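Local coordinates for protein cobalt-precorrin-5B C(1)-methyltransferase (Archaeoglobus fulgidus, PDB 1SR8) that probably methylates C-1 of cobalt-precorrin-5B with S-adenosyl-L-methionine, giving cobalt-precorrin-6A in the anaerobic route to adenosylcobalamin, at residues 64-69 and 78-83; 49-54 and 106-111; 13-18 and 32-37. One frame throughout, in Å; residues are numbered along the deposited sequence.

Contact 1 (64-69 and 78-83); sequences EKVKVS and VEVEAE
Lys65 and Glu79 run alongside each other from the same face of an antiparallel hairpin, as a non-hydrogen-bonded pair with CA atoms 4.3 Å apart. Both side chains start with CG anti to the carbonyl carbon. Lys65 then runs straight out, whereas Glu79 bends at its second torsion (chi2 -141°), which swings the carboxylate against the lysine's methylenes. The atom touched is therefore a carbon: Lys65 CE stands 3.0 Å from Glu79 OE2, while Lys65 NZ stays 4.0 Å from that oxygen, too long for a salt bridge. Long, flexible charged residues suit this exposed face, where their alkyl parts can lie together while the polar ends meet solvent.

The other surface is built from valines, whose branched carbons suit a strand facing a helix. Val66 CG1 approaches Val80 CG2 at 4.3 Å, and Val68 CG2 meets Val78 CG2 at 4.2 Å. Helix 44-57 lies against all four, through Ala50, Val53 and Ala54. Behind the side chains, Val66 and Val78 exchange two backbone hydrogen bonds, and beyond them the chain turns a corner at Glu64. Val80 N still reaches Glu64 O (2.9 Å), but from above the carbonyl plane, 56° out of it. A water lies 2.9 Å from Glu64 O and close to Glu79 OE2, though it has more acceptors in reach than protons to give. Glu79 CA makes a C-H...O contact with Glu64 O.

Chemically, the two surfaces differ. Attraction between Lys65 and Glu79 is probably mild, because the charged atoms are farther apart than in a salt bridge and solvent screens them, so the cohesion of the hairpin should come mainly from its backbone bonds and from the valines packed against helix 44-57.

Contact 2 (49-54 and 106-111); sequences SAAAVA and FEAEVC
Val53 N gives Ser49 O a 2.9 Å hydrogen bond in the helix whose Ala51 packs on Ala108 of strand 105-111. Ala108 and Ala51 point their methyls at each other, CB to CB at 3.5 Å, closer than two methyl carbons normally come. Ala108 CB also sits 3.2 Å from Ala51 O and 3.6 Å from Ala52 N, so it presses on the helix backbone itself. A methyl is small enough for so close a fit, where a longer side chain would be likely to collide with that backbone. Phe106 starts toward the helix, with CB 4.4 Å from Ala51 CB, but its first torsion (chi1 -90°) carries the ring off to Thr44, Thr47 and Ala48 on an earlier part of the same helix. Glu107 points away from the helix, and its carboxylate forms salt bridges with Arg120 and Arg88. The axes of the two short segments approach to 7.0 Å and are inclined at 31°. A helix packed through small apolar residues on one face of a mixed sheet, here against an inner strand, is consistent with a layered alpha/beta fold.

Contact 3 (13-18 and 32-37); sequences EKWIKD and LTEDGY
The indole of Trp15 carries Glu34 over one face: Glu34 CA stands 3.7 Å from the centroid of the five-membered ring, only 11° off its normal, a CH-pi contact. Thr33 C comes within 3.4 Å of Trp15 CE3, and Leu32 O lies at the ring's edge, 3.7 Å from Trp15 CZ3. That carbonyl is buried here without a partner in the model. Glu34 extends across the indole because its first torsion (chi1 -151°) sends CG roughly away from its own backbone N; its carboxylate plane is steeply inclined to the ring, at 77°, and reaches a salt bridge with Lys203. The large flat ring thus spreads over the reversal of a beta hairpin, strands 30-33 and 36-42, which Thr33 N closes by bonding to Gly36 O at 2.9 Å; Thr200 and Ile204 of helix 195-204 also touch Trp15. Replacing Trp15 by an alanine would probably strip Glu34 CA of its aromatic partner and leave a gap beside Thr200 and Ile204. Leu32 CD2 meets Ile16 CG1 at 3.6 Å, the two aliphatic chains crossing at about a right angle. Asp18 OD2 lies at the edge of the Tyr37 ring, weakly bonded to Tyr37 OH at 3.4 Å, while Lys24 makes a cation-pi contact with Tyr37.

The valine face of contact 1 and contact 2 share one apolar layer, their centres about 9 Å apart, because helix 44-57 lies across the sheet that holds both strand 76-83 and strand 105-111. Ala54 is one place where they meet: its CB is 3.6 Å from Val66 CG1 and equally far from Val80 CG2. Along the chain, the hairpin of contact 1 is nested inside the loop closed by contact 2. Contact 3 is a separate piece of structure, its centre about 29 Å from that of contact 1 and about 36 Å from that of contact 2, with nearest atoms about 18 and 22 Å away. Strand 36-42, which begins in contact 3, leads directly into helix 44-57.

Contact 1 (64-69 and 78-83)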
loop_
_atom_site.group_PDB
_atom_site.type_symbol
_atom_site.label_atom_id
_atom_site.label_comp_id
_atom_site.label_asym_id
_atom_site.label_seq_id
_atom_site.Cartn_x
_atom_site.Cartn_y
_atom_site.Cartn_z
ATOM N N GLU A 64 -4.805 -1.433 -22.791
ATOM C CA GLU A 64 -5.722 -0.567 -22.073
ATOM C C GLU A 64 -5.765 -0.980 -20.620
ATOM O O GLU A 64 -6.243 -0.235 -19.773
ATOM C CB GLU A 64 -7.120 -0.668 -22.668
ATOM C CG GLU A 64 -7.225 -0.126 -24.080
ATOM C CD GLU A 64 -8.593 -0.365 -24.684
ATOM O OE1 GLU A 64 -8.913 -1.535 -25.017
ATOM O OE2 GLU A 64 -9.349 0.622 -24.812
ATOM N N LYS A 65 -5.272 -2.184 -20.348
ATOM C CA LYS A 65 -5.218 -2.744 -18.997
ATOM C C LYS A 65 -4.090 -3.762 -18.933
ATOM O O LYS A 65 -3.774 -4.422 -19.924
ATOM C CB LYS A 65 -6.521 -3.461 -18.639
ATOM C CG LYS A 65 -7.738 -2.567 -18.561
ATOM C CD LYS A 65 -9.026 -3.395 -18.420
ATOM C CE LYS A 65 -10.292 -2.512 -18.473
ATOM N NZ LYS A 65 -11.559 -3.307 -18.444
ATOM N N VAL A 66 -3.473 -3.880 -17.770
ATOM C CA VAL A 66 -2.409 -4.859 -17.584
ATOM C C VAL A 66 -2.618 -5.469 -16.213
ATOM O O VAL A 66 -3.317 -4.911 -15.368
ATOM C CB VAL A 66 -0.991 -4.224 -17.624
ATOM C CG1 VAL A 66 -0.783 -3.476 -18.929
ATOM C CG2 VAL A 66 -0.797 -3.303 -16.436
ATOM N N LYS A 67 -2.026 -6.631 -15.998
ATOM C CA LYS A 67 -2.137 -7.279 -14.713
ATOM C C LYS A 67 -0.744 -7.252 -14.101
ATOM O O LYS A 67 0.234 -7.602 -14.760
ATOM C CB LYS A 67 -2.621 -8.714 -14.896
ATOM C CG LYS A 67 -2.846 -9.473 -13.598
ATOM C CD LYS A 67 -3.616 -10.769 -13.838
ATOM C CE LYS A 67 -5.051 -10.483 -14.317
ATOM N NZ LYS A 67 -5.133 -9.742 -15.629
ATOM N N VAL A 68 -0.644 -6.805 -12.858
ATOM C CA VAL A 68 0.651 -6.767 -12.196
ATOM C C VAL A 68 0.610 -7.516 -10.869
ATOM O O VAL A 68 -0.426 -7.560 -10.194
ATOM C CB VAL A 68 1.116 -5.316 -11.941
ATOM C CG1 VAL A 68 1.433 -4.636 -13.254
ATOM C CG2 VAL A 68 0.042 -4.551 -11.210
ATOM N N SER A 69 1.735 -8.130 -10.513
ATOM C CA SER A 69 1.820 -8.847 -9.254
ATOM C C SER A 69 2.103 -7.792 -8.188
ATOM O O SER A 69 2.570 -6.695 -8.503
ATOM C CB SER A 69 2.939 -9.890 -9.308
ATOM O OG SER A 69 4.187 -9.307 -9.652
ATOM N N VAL A 78 -4.815 -3.074 -13.746
ATOM C CA VAL A 78 -4.741 -1.616 -13.768
ATOM C C VAL A 78 -5.034 -1.070 -15.166
ATOM O O VAL A 78 -4.527 -1.583 -16.171
ATOM C CB VAL A 78 -3.319 -1.128 -13.338
ATOM C CG1 VAL A 78 -3.240 0.391 -13.344
ATOM C CG2 VAL A 78 -2.984 -1.664 -11.956
ATOM N N GLU A 79 -5.861 -0.029 -15.219
ATOM C CA GLU A 79 -6.193 0.603 -16.485
ATOM C C GLU A 79 -5.055 1.542 -16.853
ATOM O O GLU A 79 -4.574 2.307 -16.021
ATOM C CB GLU A 79 -7.515 1.367 -16.377
ATOM C CG GLU A 79 -8.723 0.446 -16.324
ATOM C CD GLU A 79 -9.904 0.986 -17.114
ATOM O OE1 GLU A 79 -10.575 1.925 -16.628
ATOM O OE2 GLU A 79 -10.152 0.472 -18.232
ATOM N N VAL A 80 -4.619 1.469 -18.102
ATOM C CA VAL A 80 -3.517 2.293 -18.559
ATOM C C VAL A 80 -3.808 2.874 -19.939
ATOM O O VAL A 80 -4.788 2.506 -20.592
ATOM C CB VAL A 80 -2.214 1.458 -18.664
ATOM C CG1 VAL A 80 -1.909 0.779 -17.348
ATOM C CG2 VAL A 80 -2.355 0.417 -19.763
ATOM N N GLU A 81 -2.946 3.790 -20.363
ATOM C CA GLU A 81 -3.030 4.414 -21.676
ATOM C C GLU A 81 -1.647 4.170 -22.270
ATOM O O GLU A 81 -0.726 4.956 -22.065
ATOM C CB GLU A 81 -3.292 5.913 -21.543
ATOM C CG GLU A 81 -3.434 6.633 -22.876
ATOM C CD GLU A 81 -3.475 8.145 -22.721
ATOM O OE1 GLU A 81 -2.461 8.722 -22.266
ATOM O OE2 GLU A 81 -4.519 8.756 -23.051
ATOM N N ALA A 82 -1.497 3.068 -22.988
ATOM C CA ALA A 82 -0.207 2.725 -23.562
ATOM C C ALA A 82 -0.235 2.612 -25.083
ATOM O O ALA A 82 -1.250 2.236 -25.671
ATOM C CB ALA A 82 0.286 1.419 -22.953
ATOM N N GLU A 83 0.891 2.935 -25.713
ATOM C CA GLU A 83 0.998 2.851 -27.163
ATOM C C GLU A 83 2.443 2.871 -27.640
ATOM O O GLU A 83 3.186 3.810 -27.364
ATOM C CB GLU A 83 0.227 3.999 -27.813
ATOM C CG GLU A 83 0.169 3.912 -29.324
ATOM C CD GLU A 83 -0.601 5.058 -29.936
ATOM O OE1 GLU A 83 -1.817 5.177 -29.659
ATOM O OE2 GLU A 83 0.013 5.844 -30.692
HETATM O O HOH W 1 -7.999 2.057 -19.744
#

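Contact 2 (49-54 and 106-111)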
loop_
_atom_site.group_PDB
_atom_site.type_symbol
_atom_site.label_atom_id
_atom_site.label_comp_id
_atom_site.label_asym_id
_atom_site.label_seq_id
_atom_site.Cartn_x
_atom_site.Cartn_y
_atom_site.Cartn_z
ATOM N N SER A 49 4.703 -0.185 -11.583
ATOM C CA SER A 49 4.766 -1.511 -12.183
ATOM C C SER A 49 3.837 -1.594 -13.379
ATOM O O SER A 49 4.208 -2.129 -14.430
ATOM C CB SER A 49 4.374 -2.582 -11.162
ATOM O OG SER A 49 5.345 -2.684 -10.141
ATOM N N ALA A 50 2.628 -1.067 -13.215
ATOM C CA ALA A 50 1.645 -1.092 -14.289
ATOM C C ALA A 50 2.168 -0.336 -15.503
ATOM O O ALA A 50 2.045 -0.815 -16.632
ATOM C CB ALA A 50 0.325 -0.490 -13.814
ATOM N N ALA A 51 2.761 0.834 -15.272
ATOM C CA ALA A 51 3.308 1.641 -16.367
ATOM C C ALA A 51 4.377 0.864 -17.124
ATOM O O ALA A 51 4.362 0.805 -18.351
ATOM C CB ALA A 51 3.893 2.948 -15.829
ATOM N N ALA A 52 5.299 0.256 -16.387
ATOM C CA ALA A 52 6.374 -0.518 -17.001
ATOM C C ALA A 52 5.837 -1.685 -17.817
ATOM O O ALA A 52 6.236 -1.886 -18.963
ATOM C CB ALA A 52 7.317 -1.033 -15.928
ATOM N N VAL A 53 4.939 -2.461 -17.221
ATOM C CA VAL A 53 4.357 -3.602 -17.912
ATOM C C VAL A 53 3.584 -3.178 -19.163
ATOM O O VAL A 53 3.679 -3.827 -20.204
ATOM C CB VAL A 53 3.425 -4.386 -16.975
ATOM C CG1 VAL A 53 2.703 -5.464 -17.740
ATOM C CG2 VAL A 53 4.234 -5.000 -15.843
ATOM N N ALA A 54 2.828 -2.085 -19.067
ATOM C CA ALA A 54 2.048 -1.598 -20.204
ATOM C C ALA A 54 2.940 -1.100 -21.345
ATOM O O ALA A 54 2.628 -1.290 -22.517
ATOM C CB ALA A 54 1.102 -0.492 -19.754
ATOM N N PHE A 106 2.065 8.434 -13.721
ATOM C CA PHE A 106 3.319 7.699 -13.854
ATOM C C PHE A 106 3.516 7.407 -15.333
ATOM O O PHE A 106 2.604 6.921 -16.000
ATOM C CB PHE A 106 3.269 6.370 -13.088
ATOM C CG PHE A 106 3.735 6.474 -11.667
ATOM C CD1 PHE A 106 5.006 6.049 -11.309
ATOM C CD2 PHE A 106 2.914 7.022 -10.692
ATOM C CE1 PHE A 106 5.454 6.173 -9.996
ATOM C CE2 PHE A 106 3.352 7.149 -9.383
ATOM C CZ PHE A 106 4.621 6.725 -9.035
ATOM N N GLU A 107 4.697 7.717 -15.851
ATOM C CA GLU A 107 4.987 7.448 -17.251
ATOM C C GLU A 107 6.124 6.444 -17.342
ATOM O O GLU A 107 7.079 6.492 -16.560
ATOM C CB GLU A 107 5.389 8.724 -17.994
ATOM C CG GLU A 107 4.390 9.852 -17.930
ATOM C CD GLU A 107 4.716 10.947 -18.929
ATOM O OE1 GLU A 107 5.917 11.255 -19.106
ATOM O OE2 GLU A 107 3.774 11.507 -19.530
ATOM N N ALA A 108 6.004 5.533 -18.304
ATOM C CA ALA A 108 7.012 4.507 -18.542
ATOM C C ALA A 108 7.355 4.496 -20.022
ATOM O O ALA A 108 6.465 4.506 -20.884
ATOM C CB ALA A 108 6.492 3.136 -18.118
ATOM N N GLU A 109 8.646 4.463 -20.315
ATOM C CA GLU A 109 9.104 4.463 -21.693
ATOM C C GLU A 109 10.123 3.351 -21.908
ATOM O O GLU A 109 11.074 3.241 -21.139
ATOM C CB GLU A 109 9.750 5.817 -22.008
ATOM C CG GLU A 109 10.232 5.972 -23.432
ATOM C CD GLU A 109 9.279 6.794 -24.277
ATOM O OE1 GLU A 109 8.832 6.293 -25.336
ATOM O OE2 GLU A 109 8.986 7.946 -23.877
ATOM N N VAL A 110 9.918 2.530 -22.938
ATOM C CA VAL A 110 10.858 1.451 -23.245
ATOM C C VAL A 110 12.113 2.090 -23.817
ATOM O O VAL A 110 12.028 3.036 -24.594
ATOM C CB VAL A 110 10.309 0.440 -24.309
ATOM C CG1 VAL A 110 9.042 -0.227 -23.811
ATOM C CG2 VAL A 110 10.068 1.143 -25.632
ATOM N N CYS A 111 13.278 1.593 -23.425
ATOM C CA CYS A 111 14.518 2.144 -23.938
ATOM C C CYS A 111 15.444 1.029 -24.408
ATOM O O CYS A 111 15.146 -0.150 -24.217
ATOM C CB CYS A 111 15.192 3.044 -22.879
ATOM S SG CYS A 111 15.641 2.328 -21.285
#

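Contact 3 (13-18 and 32-37)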
loop_
_atom_site.group_PDB
_atom_site.type_symbol
_atom_site.label_atom_id
_atom_site.label_comp_id
_atom_site.label_asym_id
_atom_site.label_seq_id
_atom_site.Cartn_x
_atom_site.Cartn_y
_atom_site.Cartn_z
ATOM N N GLU A 13 -19.946 -12.879 8.673
ATOM C CA GLU A 13 -20.778 -13.528 7.667
ATOM C C GLU A 13 -22.081 -12.790 7.372
ATOM O O GLU A 13 -22.645 -12.924 6.294
ATOM C CB GLU A 13 -21.104 -14.962 8.073
ATOM C CG GLU A 13 -21.852 -15.704 6.983
ATOM C CD GLU A 13 -22.387 -17.041 7.437
ATOM O OE1 GLU A 13 -23.220 -17.060 8.376
ATOM O OE2 GLU A 13 -21.975 -18.067 6.848
ATOM N N LYS A 14 -22.556 -12.011 8.331
ATOM C CA LYS A 14 -23.793 -11.267 8.153
ATOM C C LYS A 14 -23.623 -10.003 7.301
ATOM O O LYS A 14 -24.606 -9.329 6.973
ATOM C CB LYS A 14 -24.373 -10.909 9.520
ATOM C CG LYS A 14 -23.385 -10.247 10.457
ATOM C CD LYS A 14 -24.029 -9.960 11.800
ATOM C CE LYS A 14 -23.107 -9.133 12.682
ATOM N NZ LYS A 14 -23.749 -8.787 13.982
ATOM N N TRP A 15 -22.377 -9.687 6.945
ATOM C CA TRP A 15 -22.055 -8.510 6.126
ATOM C C TRP A 15 -22.039 -8.906 4.660
ATOM O O TRP A 15 -22.190 -8.067 3.766
ATOM C CB TRP A 15 -20.674 -7.967 6.496
ATOM C CG TRP A 15 -20.594 -7.304 7.838
ATOM C CD1 TRP A 15 -21.516 -7.356 8.846
ATOM C CD2 TRP A 15 -19.516 -6.498 8.322
ATOM N NE1 TRP A 15 -21.080 -6.631 9.924
ATOM C CE2 TRP A 15 -19.855 -6.092 9.630
ATOM C CE3 TRP A 15 -18.295 -6.078 7.774
ATOM C CZ2 TRP A 15 -19.013 -5.280 10.403
ATOM C CZ3 TRP A 15 -17.461 -5.273 8.543
ATOM C CH2 TRP A 15 -17.825 -4.883 9.843
ATOM N N ILE A 16 -21.834 -10.199 4.437
ATOM C CA ILE A 16 -21.776 -10.765 3.104
ATOM C C ILE A 16 -23.176 -11.055 2.603
ATOM O O ILE A 16 -23.809 -12.039 2.989
ATOM C CB ILE A 16 -20.970 -12.065 3.095
ATOM C CG1 ILE A 16 -19.673 -11.864 3.884
ATOM C CG2 ILE A 16 -20.677 -12.476 1.658
ATOM C CD1 ILE A 16 -18.786 -13.087 3.962
ATOM N N LYS A 17 -23.656 -10.163 1.751
ATOM C CA LYS A 17 -24.973 -10.262 1.143
ATOM C C LYS A 17 -24.672 -9.819 -0.274
ATOM O O LYS A 17 -24.818 -8.644 -0.620
ATOM C CB LYS A 17 -25.940 -9.295 1.831
ATOM C CG LYS A 17 -25.409 -7.867 1.959
ATOM C CD LYS A 17 -26.295 -6.999 2.844
ATOM C CE LYS A 17 -26.295 -7.466 4.304
ATOM N NZ LYS A 17 -26.929 -8.800 4.510
ATOM N N ASP A 18 -24.234 -10.767 -1.095
ATOM C CA ASP A 18 -23.848 -10.437 -2.458
ATOM C C ASP A 18 -23.119 -11.685 -2.929
ATOM O O ASP A 18 -22.314 -12.247 -2.173
ATOM C CB ASP A 18 -22.851 -9.275 -2.389
ATOM C CG ASP A 18 -22.938 -8.335 -3.569
ATOM O OD1 ASP A 18 -23.982 -7.647 -3.702
ATOM O OD2 ASP A 18 -21.949 -8.270 -4.347
ATOM N N LEU A 32 -15.007 -5.057 2.631
ATOM C CA LEU A 32 -16.433 -5.148 2.883
ATOM C C LEU A 32 -16.769 -4.519 4.230
ATOM O O LEU A 32 -16.049 -4.710 5.208
ATOM C CB LEU A 32 -16.841 -6.620 2.855
ATOM C CG LEU A 32 -18.219 -7.068 3.321
ATOM C CD1 LEU A 32 -19.307 -6.461 2.453
ATOM C CD2 LEU A 32 -18.266 -8.582 3.251
ATOM N N THR A 33 -17.846 -3.740 4.266
ATOM C CA THR A 33 -18.287 -3.114 5.506
ATOM C C THR A 33 -19.692 -3.597 5.857
ATOM O O THR A 33 -20.307 -4.382 5.122
ATOM C CB THR A 33 -18.318 -1.571 5.422
ATOM O OG1 THR A 33 -19.424 -1.152 4.614
ATOM C CG2 THR A 33 -17.029 -1.047 4.824
ATOM N N GLU A 34 -20.184 -3.118 6.993
ATOM C CA GLU A 34 -21.507 -3.471 7.495
ATOM C C GLU A 34 -22.576 -3.153 6.440
ATOM O O GLU A 34 -23.516 -3.926 6.235
ATOM C CB GLU A 34 -21.771 -2.685 8.784
ATOM C CG GLU A 34 -22.695 -3.360 9.776
ATOM C CD GLU A 34 -22.625 -2.717 11.154
ATOM O OE1 GLU A 34 -22.844 -1.493 11.253
ATOM O OE2 GLU A 34 -22.349 -3.435 12.138
ATOM N N ASP A 35 -22.409 -2.020 5.763
ATOM C CA ASP A 35 -23.353 -1.593 4.736
ATOM C C ASP A 35 -22.660 -1.085 3.469
ATOM O O ASP A 35 -22.700 0.109 3.166
ATOM C CB ASP A 35 -24.278 -0.500 5.302
ATOM C CG ASP A 35 -23.515 0.729 5.786
ATOM O OD1 ASP A 35 -24.152 1.631 6.372
ATOM O OD2 ASP A 35 -22.282 0.796 5.581
ATOM N N GLY A 36 -22.031 -1.991 2.728
ATOM C CA GLY A 36 -21.357 -1.587 1.505
ATOM C C GLY A 36 -19.913 -2.030 1.416
ATOM O O GLY A 36 -19.520 -3.007 2.051
ATOM N N TYR A 37 -19.124 -1.301 0.629
ATOM C CA TYR A 37 -17.706 -1.602 0.428
ATOM C C TYR A 37 -16.841 -0.346 0.534
ATOM O O TYR A 37 -17.318 0.769 0.322
ATOM C CB TYR A 37 -17.479 -2.203 -0.969
ATOM C CG TYR A 37 -18.118 -3.555 -1.213
ATOM C CD1 TYR A 37 -17.485 -4.736 -0.809
ATOM C CD2 TYR A 37 -19.365 -3.659 -1.842
ATOM C CE1 TYR A 37 -18.081 -5.994 -1.021
ATOM C CE2 TYR A 37 -19.973 -4.914 -2.059
ATOM C CZ TYR A 37 -19.326 -6.074 -1.645
ATOM O OH TYR A 37 -19.922 -7.304 -1.844
#